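Local coordinates for protein HAD-superfamily hydrolase, subfamily IA, variant 1 (PDB 3KZX) that probably hydrolyses 2-phosphoglycolate to glycolate and phosphate, as a phosphatase of the haloacid dehalogenase-like superfamily, at residues Q24-T35 with E179-D189. Numbering follows the deposited sequence.
Sequences QPTAVIFDWYNT and EVFFIGDSISD
Ile29 bonds to strand 180-184 through both its backbone polar groups. Its N gives a nearly straight hydrogen bond to Phe181 O (2.7 Å, 172° at the hydrogen), and its O accepts from Ile183 N (2.8 Å). Phe181 N to Ala27 O and Asp31 N to Ile183 O continue this parallel ladder. At its start, Thr26 N reaches Glu179 O from above the carbonyl plane, and the bond is bent at the hydrogen.

Apolar side chains pair on both faces of the sheet. Pro25 CB sits over the centre of the Phe181 ring, 3.6 Å from its centroid, a CH-pi contact. On the sheet face of Val28, Phe30 and Phe181, Ile183 CD1 touches Val28 CG1 (3.5 Å) and Phe30 CE1. On the opposite sheet face, Ile29 CG2 lies over the Phe182 ring, offset toward its rim.

Acidic groups gather beyond the C-terminal ends of the two strands. With chi1 at -161°, the Asp31 carboxylate lies opposite its own N, and OD2 comes to 2.6 Å from Asp189 OD2. The two carboxylate planes are 79° apart. Lys159 NZ forms salt bridges with Asp31 OD2 and Asp189 OD1. Asp31 OD1 accepts from Trp32 N, while Asp185 OD1 takes a weak bond from Thr35 OG1 (2.9 Å). Ser186 OG caps helix 187-195 by accepting from Asp189 N. Asp31 stands where the family's nucleophilic aspartate is expected; Asp185 and Asp189 are consistent with its acidic motif after the fourth core strand.

The pair forms the middle of the six-stranded parallel sheet of the Rossmann-like core. Strand 121-126 flanks 27-30, strand 199-203 flanks 180-184, and helix 108-117 packs on Val28 and Phe30.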
# COMPACT_ATOMS: atom_id res chain seq x y z
N GLN A 24 20.70 9.24 2.57
CA GLN A 24 19.42 9.53 1.96
C GLN A 24 19.13 8.45 0.93
O GLN A 24 20.06 7.87 0.35
CB GLN A 24 19.42 10.91 1.30
CG GLN A 24 20.17 11.02 -0.02
CD GLN A 24 20.08 12.42 -0.58
OE1 GLN A 24 19.64 12.63 -1.72
NE2 GLN A 24 20.46 13.38 0.23
N PRO A 25 17.84 8.17 0.70
CA PRO A 25 17.51 7.09 -0.22
C PRO A 25 17.78 7.45 -1.69
O PRO A 25 17.59 8.60 -2.11
CB PRO A 25 16.02 6.86 0.03
CG PRO A 25 15.51 8.17 0.47
CD PRO A 25 16.61 8.77 1.27
N THR A 26 18.25 6.47 -2.44
CA THR A 26 18.38 6.59 -3.89
C THR A 26 17.03 6.42 -4.60
O THR A 26 16.86 6.87 -5.73
CB THR A 26 19.35 5.52 -4.46
OG1 THR A 26 18.91 4.22 -4.01
CG2 THR A 26 20.81 5.82 -4.04
N ALA A 27 16.08 5.73 -3.96
CA ALA A 27 14.72 5.62 -4.46
C ALA A 27 13.78 5.24 -3.31
O ALA A 27 14.24 4.68 -2.30
CB ALA A 27 14.64 4.57 -5.59
N VAL A 28 12.50 5.54 -3.45
CA VAL A 28 11.53 5.16 -2.42
C VAL A 28 10.41 4.40 -3.13
O VAL A 28 9.76 4.93 -4.02
CB VAL A 28 10.96 6.35 -1.64
CG1 VAL A 28 9.89 5.87 -0.58
CG2 VAL A 28 12.10 7.14 -0.97
N ILE A 29 10.18 3.17 -2.70
CA ILE A 29 9.11 2.34 -3.23
C ILE A 29 7.99 2.31 -2.20
O ILE A 29 8.25 2.17 -1.02
CB ILE A 29 9.61 0.90 -3.55
CG1 ILE A 29 10.79 0.94 -4.54
CG2 ILE A 29 8.47 0.06 -4.18
CD1 ILE A 29 11.38 -0.43 -4.81
N PHE A 30 6.73 2.41 -2.67
CA PHE A 30 5.55 2.39 -1.82
C PHE A 30 4.64 1.24 -2.17
O PHE A 30 4.45 0.96 -3.34
CB PHE A 30 4.72 3.66 -1.98
CG PHE A 30 5.38 4.91 -1.47
CD1 PHE A 30 5.17 5.33 -0.15
CD2 PHE A 30 6.20 5.68 -2.28
CE1 PHE A 30 5.76 6.47 0.34
CE2 PHE A 30 6.81 6.84 -1.77
CZ PHE A 30 6.57 7.23 -0.49
N ASP A 31 4.02 0.63 -1.18
CA ASP A 31 2.86 -0.19 -1.45
C ASP A 31 1.66 0.73 -1.54
O ASP A 31 1.72 1.89 -1.09
CB ASP A 31 2.69 -1.20 -0.32
CG ASP A 31 1.81 -2.40 -0.71
OD1 ASP A 31 1.26 -2.44 -1.83
OD2 ASP A 31 1.71 -3.32 0.11
N TRP A 32 0.56 0.22 -2.11
CA TRP A 32 -0.63 1.00 -2.34
C TRP A 32 -1.64 0.78 -1.18
O TRP A 32 -1.73 1.59 -0.25
CB TRP A 32 -1.19 0.64 -3.74
CG TRP A 32 -2.35 1.39 -4.18
CD1 TRP A 32 -3.61 0.91 -4.37
CD2 TRP A 32 -2.41 2.80 -4.47
NE1 TRP A 32 -4.45 1.92 -4.77
CE2 TRP A 32 -3.74 3.09 -4.85
CE3 TRP A 32 -1.48 3.84 -4.45
CZ2 TRP A 32 -4.15 4.37 -5.21
CZ3 TRP A 32 -1.90 5.12 -4.80
CH2 TRP A 32 -3.22 5.37 -5.18
N TYR A 33 -2.32 -0.35 -1.17
CA TYR A 33 -3.35 -0.58 -0.17
C TYR A 33 -2.74 -0.72 1.23
O TYR A 33 -1.81 -1.47 1.41
CB TYR A 33 -4.15 -1.85 -0.48
CG TYR A 33 -5.16 -1.75 -1.61
CD1 TYR A 33 -5.93 -0.60 -1.81
CD2 TYR A 33 -5.39 -2.82 -2.43
CE1 TYR A 33 -6.84 -0.53 -2.84
CE2 TYR A 33 -6.33 -2.78 -3.45
CZ TYR A 33 -7.04 -1.64 -3.67
OH TYR A 33 -7.99 -1.64 -4.68
N ASN A 34 -3.28 0.02 2.20
CA ASN A 34 -2.84 -0.02 3.61
C ASN A 34 -1.45 0.58 3.89
O ASN A 34 -0.95 0.52 5.01
CB ASN A 34 -3.03 -1.42 4.17
CG ASN A 34 -4.44 -1.93 3.92
OD1 ASN A 34 -5.41 -1.33 4.40
ND2 ASN A 34 -4.57 -2.98 3.13
N THR A 35 -0.87 1.21 2.87
CA THR A 35 0.32 2.04 2.99
C THR A 35 -0.08 3.43 2.50
O THR A 35 -0.54 4.27 3.29
CB THR A 35 1.53 1.38 2.25
OG1 THR A 35 1.75 0.08 2.83
CG2 THR A 35 2.82 2.25 2.40
N GLU A 179 20.00 1.65 0.22
CA GLU A 179 19.50 3.02 0.04
C GLU A 179 18.17 3.10 -0.73
O GLU A 179 17.59 4.17 -0.87
CB GLU A 179 20.54 3.90 -0.67
CG GLU A 179 21.67 4.35 0.25
CD GLU A 179 22.62 3.21 0.59
OE1 GLU A 179 23.22 2.62 -0.34
OE2 GLU A 179 22.77 2.90 1.79
N VAL A 180 17.70 1.97 -1.23
CA VAL A 180 16.35 1.87 -1.74
C VAL A 180 15.43 1.55 -0.56
O VAL A 180 15.56 0.51 0.07
CB VAL A 180 16.22 0.80 -2.82
CG1 VAL A 180 14.76 0.68 -3.30
CG2 VAL A 180 17.16 1.14 -4.04
N PHE A 181 14.52 2.46 -0.22
CA PHE A 181 13.57 2.24 0.88
C PHE A 181 12.26 1.69 0.33
O PHE A 181 11.68 2.29 -0.59
CB PHE A 181 13.22 3.57 1.61
CG PHE A 181 14.40 4.26 2.28
CD1 PHE A 181 15.67 3.69 2.35
CD2 PHE A 181 14.17 5.46 2.96
CE1 PHE A 181 16.72 4.35 3.00
CE2 PHE A 181 15.22 6.13 3.62
CZ PHE A 181 16.49 5.58 3.64
N PHE A 182 11.81 0.55 0.85
CA PHE A 182 10.50 0.03 0.49
C PHE A 182 9.58 0.21 1.68
O PHE A 182 9.65 -0.54 2.66
CB PHE A 182 10.57 -1.46 0.07
CG PHE A 182 9.25 -2.03 -0.49
CD1 PHE A 182 9.19 -3.34 -0.92
CD2 PHE A 182 8.09 -1.28 -0.55
CE1 PHE A 182 8.01 -3.90 -1.40
CE2 PHE A 182 6.89 -1.85 -1.06
CZ PHE A 182 6.88 -3.16 -1.49
N ILE A 183 8.72 1.23 1.58
CA ILE A 183 7.70 1.55 2.59
C ILE A 183 6.45 0.72 2.35
O ILE A 183 5.82 0.79 1.32
CB ILE A 183 7.34 3.05 2.67
CG1 ILE A 183 8.58 3.88 2.94
CG2 ILE A 183 6.29 3.26 3.81
CD1 ILE A 183 8.42 5.40 2.59
N GLY A 184 6.16 -0.15 3.31
CA GLY A 184 5.08 -1.09 3.21
C GLY A 184 4.58 -1.51 4.58
O GLY A 184 5.30 -1.47 5.60
N ASP A 185 3.34 -1.93 4.60
CA ASP A 185 2.66 -2.30 5.84
C ASP A 185 2.76 -3.77 6.19
O ASP A 185 2.65 -4.14 7.36
CB ASP A 185 1.18 -1.93 5.81
CG ASP A 185 0.44 -2.71 4.77
OD1 ASP A 185 0.68 -2.45 3.59
OD2 ASP A 185 -0.35 -3.60 5.15
N SER A 186 2.97 -4.61 5.19
CA SER A 186 2.82 -6.05 5.34
C SER A 186 4.12 -6.80 5.48
O SER A 186 5.19 -6.34 5.06
CB SER A 186 2.05 -6.65 4.14
OG SER A 186 2.82 -6.54 2.96
N ILE A 187 4.02 -8.00 6.05
CA ILE A 187 5.15 -8.93 6.05
C ILE A 187 5.63 -9.26 4.64
O ILE A 187 6.83 -9.33 4.40
CB ILE A 187 4.84 -10.23 6.82
CG1 ILE A 187 4.43 -9.98 8.29
CG2 ILE A 187 6.06 -11.22 6.72
CD1 ILE A 187 4.98 -8.74 8.95
N SER A 188 4.72 -9.48 3.69
CA SER A 188 5.14 -9.74 2.33
C SER A 188 5.94 -8.55 1.76
O SER A 188 6.87 -8.76 0.99
CB SER A 188 3.97 -10.17 1.40
OG SER A 188 3.00 -9.18 1.25
N ASP A 189 5.58 -7.32 2.11
CA ASP A 189 6.36 -6.17 1.65
C ASP A 189 7.78 -6.22 2.22
O ASP A 189 8.75 -6.01 1.51
CB ASP A 189 5.71 -4.84 2.06
CG ASP A 189 4.45 -4.57 1.31
OD1 ASP A 189 4.27 -5.12 0.20
OD2 ASP A 189 3.61 -3.78 1.81